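Local coordinates for protein glutathione S-transferase (Bombyx mori, PDB 4E8H) that binds glutathione and probably acts as a homodimeric transferase that conjugates it to electrophilic substrates, at residues 75-79 against 80-84; 88-92 against 93-97; 132-135 against 136-139. One frame throughout, in Å; residues are numbered along the deposited sequence.

Contact 1 (75-79 against 80-84); sequences QTYLV and NAYGK
The last turns of helix 71-82, which closes the thioredoxin-like domain, bring the Tyr77 ring against Ala81 CB and across Tyr82 at a slant, at the dimer interface. The helical ladder runs to its end here: Asn80 N bonds to Thr76 O and Ala81 N to Tyr77 O, each at 2.9 Å. At the C-terminal end the bonding grows less regular, for the bond from Tyr82 N to Leu78 O is bent, with an N-H...O angle of 137°. Gly83 N still donates to Val79 O at 3.1 Å, although Gly83 itself has left helical geometry. Among the side chains, Tyr77 has CG anti to its backbone N (chi1 168°), which swings the ring along the helix toward its C-terminal end. The single methyl of Ala81 comes up to the ring near CE1, with Ala81 CB 3.7 Å from Tyr77 CE1 in an off-centre CH-pi contact. Pro93 of the second subunit packs on Ala81, and Arg94 NE of that subunit makes a weak hydrogen bond to Tyr77 OH. Tyrosine suits both aromatic positions because the two hydroxyls converge on Asp63 OD2, which bonds to each; Tyr77 OH and Tyr82 OH lie 3.8 Å from each other.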
loop_
_atom_site.group_PDB
_atom_site.type_symbol
_atom_site.label_atom_id
_atom_site.label_comp_id
_atom_site.label_asym_id
_atom_site.label_seq_id
_atom_site.Cartn_x
_atom_site.Cartn_y
_atom_site.Cartn_z
ATOM N N GLN B 75 3.889 5.373 -9.720
ATOM C CA GLN B 75 5.244 5.842 -9.420
ATOM C C GLN B 75 6.303 4.787 -9.706
ATOM O O GLN B 75 7.279 5.050 -10.416
ATOM C CB GLN B 75 5.358 6.220 -7.949
ATOM C CG GLN B 75 4.836 7.577 -7.577
ATOM C CD GLN B 75 5.120 7.879 -6.127
ATOM O OE1 GLN B 75 4.484 7.328 -5.227
ATOM N NE2 GLN B 75 6.099 8.742 -5.886
ATOM N N THR B 76 6.113 3.601 -9.133
ATOM C CA THR B 76 7.083 2.521 -9.266
ATOM C C THR B 76 7.154 2.002 -10.704
ATOM O O THR B 76 8.241 1.677 -11.190
ATOM C CB THR B 76 6.813 1.364 -8.275
ATOM O OG1 THR B 76 5.472 0.887 -8.437
ATOM C CG2 THR B 76 7.015 1.831 -6.836
ATOM N N TYR B 77 6.004 1.948 -11.380
ATOM C CA TYR B 77 5.959 1.576 -12.801
ATOM C C TYR B 77 6.773 2.518 -13.689
ATOM O O TYR B 77 7.496 2.060 -14.577
ATOM C CB TYR B 77 4.516 1.493 -13.324
ATOM C CG TYR B 77 4.437 1.401 -14.839
ATOM C CD1 TYR B 77 4.853 0.249 -15.510
ATOM C CD2 TYR B 77 3.965 2.471 -15.603
ATOM C CE1 TYR B 77 4.798 0.162 -16.900
ATOM C CE2 TYR B 77 3.905 2.393 -16.998
ATOM C CZ TYR B 77 4.320 1.234 -17.637
ATOM O OH TYR B 77 4.260 1.144 -19.010
ATOM N N LEU B 78 6.648 3.825 -13.460
ATOM C CA LEU B 78 7.376 4.804 -14.264
ATOM C C LEU B 78 8.888 4.624 -14.120
ATOM O O LEU B 78 9.626 4.746 -15.102
ATOM C CB LEU B 78 6.944 6.239 -13.934
ATOM C CG LEU B 78 5.482 6.641 -14.189
ATOM C CD1 LEU B 78 5.244 8.091 -13.790
ATOM C CD2 LEU B 78 5.053 6.407 -15.636
ATOM N N VAL B 79 9.342 4.307 -12.908
ATOM C CA VAL B 79 10.759 4.010 -12.695
ATOM C C VAL B 79 11.168 2.664 -13.319
ATOM O O VAL B 79 12.166 2.607 -14.041
ATOM C CB VAL B 79 11.176 4.095 -11.200
ATOM C CG1 VAL B 79 12.685 3.878 -11.048
ATOM C CG2 VAL B 79 10.788 5.446 -10.609
ATOM N N ASN B 80 10.400 1.601 -13.062
ATOM C CA ASN B 80 10.700 0.273 -13.629
ATOM C C ASN B 80 10.784 0.277 -15.153
ATOM O O ASN B 80 11.666 -0.356 -15.734
ATOM C CB ASN B 80 9.670 -0.780 -13.187
ATOM C CG ASN B 80 9.787 -1.148 -11.717
ATOM O OD1 ASN B 80 10.832 -0.966 -11.090
ATOM N ND2 ASN B 80 8.703 -1.679 -11.160
ATOM N N ALA B 81 9.863 0.997 -15.790
ATOM C CA ALA B 81 9.771 1.017 -17.245
ATOM C C ALA B 81 10.628 2.086 -17.922
ATOM O O ALA B 81 11.145 1.853 -19.018
ATOM C CB ALA B 81 8.316 1.151 -17.683
ATOM N N TYR B 82 10.784 3.247 -17.286
ATOM C CA TYR B 82 11.344 4.410 -17.988
ATOM C C TYR B 82 12.486 5.162 -17.310
ATOM O O TYR B 82 12.985 6.148 -17.861
ATOM C CB TYR B 82 10.225 5.390 -18.356
ATOM C CG TYR B 82 9.161 4.782 -19.235
ATOM C CD1 TYR B 82 9.485 4.234 -20.478
ATOM C CD2 TYR B 82 7.830 4.751 -18.828
ATOM C CE1 TYR B 82 8.512 3.668 -21.290
ATOM C CE2 TYR B 82 6.848 4.190 -19.633
ATOM C CZ TYR B 82 7.195 3.651 -20.863
ATOM O OH TYR B 82 6.226 3.094 -21.663
ATOM N N GLY B 83 12.902 4.705 -16.133
ATOM C CA GLY B 83 14.045 5.305 -15.451
ATOM C C GLY B 83 15.309 5.160 -16.282
ATOM O O GLY B 83 15.545 4.106 -16.877
ATOM N N LYS B 84 16.113 6.220 -16.337
ATOM C CA LYS B 84 17.403 6.165 -17.035
ATOM C C LYS B 84 18.356 5.307 -16.217
ATOM O O LYS B 84 19.326 4.747 -16.733
ATOM C CB LYS B 84 17.982 7.568 -17.250
ATOM C CG LYS B 84 16.989 8.587 -17.798
ATOM C CD LYS B 84 16.205 8.043 -18.988
ATOM C CE LYS B 84 15.053 8.951 -19.324
ATOM N NZ LYS B 84 15.520 10.197 -20.003
#

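Contact 2 (88-92 against 93-97); sequences LYPKN and PRQRA
Arg96 reaches back from the first turn of helix 93-124 to Tyr89, Pro90 and Lys91, and most of the contact is its work. Two hydrogen bonds come from this one residue. Its backbone N meets Asn92 O at 2.8 Å, while NE donates to Pro90 O at 3.0 Å; a bend at chi3 (-76°) turns the guanidinium back over the loop to make that second bond. A third bond belongs to the cap: Gln95 N donates to Asn92 OD1 at 3.0 Å and is nearly straight, at 168°.

The guanidinium lies over one face of the Tyr89 ring, offset toward its rim, with the planes 47° apart and Tyr89 CE2 3.0 Å from Arg96 NH1. Lys91 CG lies 3.3 Å from Arg96 NH2, the two chains side by side and pointing the same way. Tyr89 OH continues to Asp100, and Arg96 NH2 to Asn80. Arg96 also packs against Asn80 of the second subunit, its NH1 near NH1 of the Arg96 there.

Apolar packing adds Pro90 CG on Gln95 CB at 3.7 Å, the side chains crossing at about a right angle. Asparagine suits the position before the helix because its short amide can accept from the first turn. Asn92 is thus the N-cap residue of helix 93-124, and Pro93 opens the first turn, with no backbone N-H that would need a partner.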
loop_
_atom_site.group_PDB
_atom_site.type_symbol
_atom_site.label_atom_id
_atom_site.label_comp_id
_atom_site.label_asym_id
_atom_site.label_seq_id
_atom_site.Cartn_x
_atom_site.Cartn_y
_atom_site.Cartn_z
ATOM N N LEU B 88 15.886 6.023 -8.157
ATOM C CA LEU B 88 14.629 6.364 -7.485
ATOM C C LEU B 88 13.895 5.146 -6.921
ATOM O O LEU B 88 12.960 5.291 -6.130
ATOM C CB LEU B 88 13.683 7.105 -8.440
ATOM C CG LEU B 88 13.657 8.632 -8.589
ATOM C CD1 LEU B 88 12.375 9.035 -9.338
ATOM C CD2 LEU B 88 13.737 9.359 -7.250
ATOM N N TYR B 89 14.306 3.954 -7.348
ATOM C CA TYR B 89 13.642 2.707 -6.968
ATOM C C TYR B 89 14.544 1.530 -7.353
ATOM O O TYR B 89 14.241 0.801 -8.302
ATOM C CB TYR B 89 12.268 2.620 -7.654
ATOM C CG TYR B 89 11.335 1.535 -7.147
ATOM C CD1 TYR B 89 11.012 1.435 -5.792
ATOM C CD2 TYR B 89 10.748 0.630 -8.031
ATOM C CE1 TYR B 89 10.146 0.441 -5.328
ATOM C CE2 TYR B 89 9.878 -0.362 -7.578
ATOM C CZ TYR B 89 9.585 -0.453 -6.227
ATOM O OH TYR B 89 8.727 -1.431 -5.775
ATOM N N PRO B 90 15.672 1.355 -6.626
ATOM C CA PRO B 90 16.711 0.381 -6.983
ATOM C C PRO B 90 16.220 -1.056 -7.027
ATOM O O PRO B 90 15.240 -1.406 -6.363
ATOM C CB PRO B 90 17.758 0.554 -5.874
ATOM C CG PRO B 90 17.044 1.239 -4.765
ATOM C CD PRO B 90 16.062 2.132 -5.437
ATOM N N LYS B 91 16.912 -1.879 -7.805
ATOM C CA LYS B 91 16.481 -3.251 -8.041
ATOM C C LYS B 91 17.020 -4.237 -7.013
ATOM O O LYS B 91 16.479 -5.338 -6.864
ATOM C CB LYS B 91 16.809 -3.682 -9.470
ATOM C CG LYS B 91 15.887 -3.020 -10.480
ATOM C CD LYS B 91 16.198 -3.443 -11.905
ATOM C CE LYS B 91 15.246 -2.718 -12.849
ATOM N NZ LYS B 91 15.233 -3.329 -14.205
ATOM N N ASN B 92 18.079 -3.834 -6.310
ATOM C CA ASN B 92 18.595 -4.580 -5.170
ATOM C C ASN B 92 17.438 -4.929 -4.239
ATOM O O ASN B 92 16.745 -4.027 -3.764
ATOM C CB ASN B 92 19.635 -3.748 -4.416
ATOM C CG ASN B 92 20.135 -4.436 -3.162
ATOM O OD1 ASN B 92 19.706 -4.117 -2.051
ATOM N ND2 ASN B 92 21.040 -5.393 -3.333
ATOM N N PRO B 93 17.213 -6.235 -3.993
ATOM C CA PRO B 93 16.049 -6.659 -3.210
ATOM C C PRO B 93 15.907 -6.000 -1.835
ATOM O O PRO B 93 14.788 -5.664 -1.442
ATOM C CB PRO B 93 16.254 -8.171 -3.077
ATOM C CG PRO B 93 16.981 -8.541 -4.320
ATOM C CD PRO B 93 17.927 -7.393 -4.568
ATOM N N ARG B 94 17.018 -5.809 -1.122
ATOM C CA ARG B 94 16.981 -5.203 0.213
ATOM C C ARG B 94 16.627 -3.710 0.167
ATOM O O ARG B 94 15.757 -3.259 0.916
ATOM C CB ARG B 94 18.274 -5.480 1.000
ATOM C CG ARG B 94 18.452 -6.966 1.336
ATOM C CD ARG B 94 19.492 -7.253 2.420
ATOM N NE ARG B 94 19.441 -8.665 2.817
ATOM C CZ ARG B 94 20.179 -9.225 3.774
ATOM N NH1 ARG B 94 21.057 -8.507 4.466
ATOM N NH2 ARG B 94 20.037 -10.517 4.043
ATOM N N GLN B 95 17.279 -2.959 -0.720
ATOM C CA GLN B 95 16.959 -1.542 -0.906
ATOM C C GLN B 95 15.539 -1.335 -1.439
ATOM O O GLN B 95 14.844 -0.412 -1.011
ATOM C CB GLN B 95 17.987 -0.859 -1.810
ATOM C CG GLN B 95 19.313 -0.551 -1.118
ATOM C CD GLN B 95 20.367 -0.003 -2.068
ATOM O OE1 GLN B 95 20.297 -0.205 -3.281
ATOM N NE2 GLN B 95 21.358 0.689 -1.515
ATOM N N ARG B 96 15.112 -2.201 -2.358
ATOM C CA ARG B 96 13.745 -2.162 -2.878
ATOM C C ARG B 96 12.721 -2.457 -1.779
ATOM O O ARG B 96 11.677 -1.805 -1.714
ATOM C CB ARG B 96 13.578 -3.144 -4.039
ATOM C CG ARG B 96 12.212 -3.099 -4.716
ATOM C CD ARG B 96 12.239 -3.876 -6.011
ATOM N NE ARG B 96 12.925 -3.130 -7.064
ATOM C CZ ARG B 96 12.356 -2.724 -8.195
ATOM N NH1 ARG B 96 11.082 -3.006 -8.446
ATOM N NH2 ARG B 96 13.066 -2.048 -9.086
ATOM N N ALA B 97 13.031 -3.429 -0.922
ATOM C CA ALA B 97 12.148 -3.827 0.181
ATOM C C ALA B 97 11.879 -2.699 1.177
ATOM O O ALA B 97 10.742 -2.517 1.617
ATOM C CB ALA B 97 12.705 -5.047 0.901
#

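Contact 3 (132-135 against 136-139); sequences KADK and FDEA
Lys135 folds at chi2 (-56°) and chi3 (-83°), whereas Glu138 sets CG anti to its backbone N (chi1 -174°) and stays extended; the bent lysine and the straight glutamate thus bring their charged ends to the same side of helix 130-146. They do not touch directly, Lys135 NZ and Glu138 OE1 being 4.3 Å apart, too far for a direct ion pair. A water spans the gap, accepting from Lys135 NZ at 3.0 Å and donating to Glu138 OE1 at 2.7 Å. A second water also accepts from the ammonium, but its bond to the carboxylate is weak. Glu138 has a stronger partner in Arg113 of helix 93-124, which forms a salt bridge with OE1 and also bonds to Lys135 O.

Beneath these side chains the helix is regular. Asp137 N donates to Ala133 O at 2.7 Å, and Glu138 N to Asp134 O at 3.0 Å. Small Ala133 and large Phe136 suit the inward side, where Ala133 packs on Leu117, and Phe136 on Leu110 and Tyr114, all of helix 93-124. Asp134 and Asp137 carry like charges, with Asp134 OD1 and Asp137 OD2 4.2 Å apart; Asp134 OD1 bonds to Gln130, and Asp137 bonds to Tyr177 through OD1. With Arg113 paired directly to OE1 and Lys135 linked through water, the carboxylate of Glu138 is probably stabilised as an anion chiefly by the arginine, the lysine adding a softer attraction.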
loop_
_atom_site.group_PDB
_atom_site.type_symbol
_atom_site.label_atom_id
_atom_site.label_comp_id
_atom_site.label_asym_id
_atom_site.label_seq_id
_atom_site.Cartn_x
_atom_site.Cartn_y
_atom_site.Cartn_z
ATOM N N LYS B 132 -8.208 11.955 16.637
ATOM C CA LYS B 132 -7.718 11.654 15.294
ATOM C C LYS B 132 -6.345 12.281 15.067
ATOM O O LYS B 132 -5.491 11.691 14.400
ATOM C CB LYS B 132 -8.715 12.137 14.237
ATOM C CG LYS B 132 -10.057 11.419 14.273
ATOM C CD LYS B 132 -11.107 12.163 13.463
ATOM C CE LYS B 132 -12.484 11.533 13.611
ATOM N NZ LYS B 132 -12.591 10.223 12.910
ATOM N N ALA B 133 -6.141 13.471 15.629
ATOM C CA ALA B 133 -4.838 14.129 15.602
ATOM C C ALA B 133 -3.780 13.278 16.301
ATOM O O ALA B 133 -2.684 13.101 15.772
ATOM C CB ALA B 133 -4.921 15.502 16.233
ATOM N N ASP B 134 -4.120 12.743 17.475
ATOM C CA ASP B 134 -3.206 11.879 18.232
ATOM C C ASP B 134 -2.665 10.728 17.385
ATOM O O ASP B 134 -1.467 10.438 17.422
ATOM C CB ASP B 134 -3.883 11.328 19.491
ATOM C CG ASP B 134 -4.035 12.371 20.586
ATOM O OD1 ASP B 134 -3.501 13.490 20.443
ATOM O OD2 ASP B 134 -4.703 12.063 21.595
ATOM N N LYS B 135 -3.552 10.081 16.626
ATOM C CA LYS B 135 -3.164 9.002 15.713
ATOM C C LYS B 135 -2.196 9.483 14.639
ATOM O O LYS B 135 -1.196 8.817 14.363
ATOM C CB LYS B 135 -4.393 8.362 15.055
ATOM C CG LYS B 135 -5.390 7.733 16.026
ATOM C CD LYS B 135 -4.750 6.686 16.942
ATOM C CE LYS B 135 -4.645 5.324 16.271
ATOM N NZ LYS B 135 -4.520 4.230 17.308
ATOM N N PHE B 136 -2.496 10.633 14.037
ATOM C CA PHE B 136 -1.623 11.215 13.022
ATOM C C PHE B 136 -0.260 11.593 13.599
ATOM O O PHE B 136 0.776 11.293 13.002
ATOM C CB PHE B 136 -2.276 12.427 12.348
ATOM C CG PHE B 136 -1.443 13.022 11.245
ATOM C CD1 PHE B 136 -1.206 12.305 10.075
ATOM C CD2 PHE B 136 -0.884 14.291 11.378
ATOM C CE1 PHE B 136 -0.428 12.842 9.051
ATOM C CE2 PHE B 136 -0.107 14.840 10.357
ATOM C CZ PHE B 136 0.121 14.112 9.192
ATOM N N ASP B 137 -0.275 12.242 14.763
ATOM C CA ASP B 137 0.940 12.649 15.475
ATOM C C ASP B 137 1.846 11.460 15.796
ATOM O O ASP B 137 3.073 11.572 15.729
ATOM C CB ASP B 137 0.582 13.381 16.776
ATOM C CG ASP B 137 -0.248 14.638 16.547
ATOM O OD1 ASP B 137 -0.227 15.196 15.430
ATOM O OD2 ASP B 137 -0.926 15.071 17.503
ATOM N N GLU B 138 1.228 10.333 16.153
ATOM C CA GLU B 138 1.942 9.084 16.419
ATOM C C GLU B 138 2.714 8.625 15.181
ATOM O O GLU B 138 3.856 8.174 15.288
ATOM C CB GLU B 138 0.964 7.991 16.877
ATOM C CG GLU B 138 1.630 6.683 17.324
ATOM C CD GLU B 138 0.639 5.552 17.584
ATOM O OE1 GLU B 138 -0.384 5.460 16.870
ATOM O OE2 GLU B 138 0.897 4.743 18.498
ATOM N N ALA B 139 2.081 8.754 14.015
ATOM C CA ALA B 139 2.698 8.402 12.735
ATOM C C ALA B 139 3.842 9.345 12.360
ATOM O O ALA B 139 4.834 8.913 11.769
ATOM C CB ALA B 139 1.649 8.366 11.631
HETATM O O HOH W 1 -1.814 3.185 16.370
HETATM O O HOH W 2 -2.612 5.378 19.385
#

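Contacts 1 and 2 are neighbours, their centres 13 Å apart; contact 3 touches neither, and its centre lies 32 and 29 Å from theirs. The first two join the end of helix 71-82 to the start of helix 93-124, where Thr76 CG2 packs on Tyr89 CZ. Both also meet the second subunit, so aromatic and arginine side chains there serve the fold and the dimer together. Contact 2 starts helix 93-124, whereas contact 3 packs on that helix from helix 130-146, further along it. Contact 1 is the more buried of the three; contacts 2 and 3 are partly open at the surface, where charged and amide side chains take a larger share.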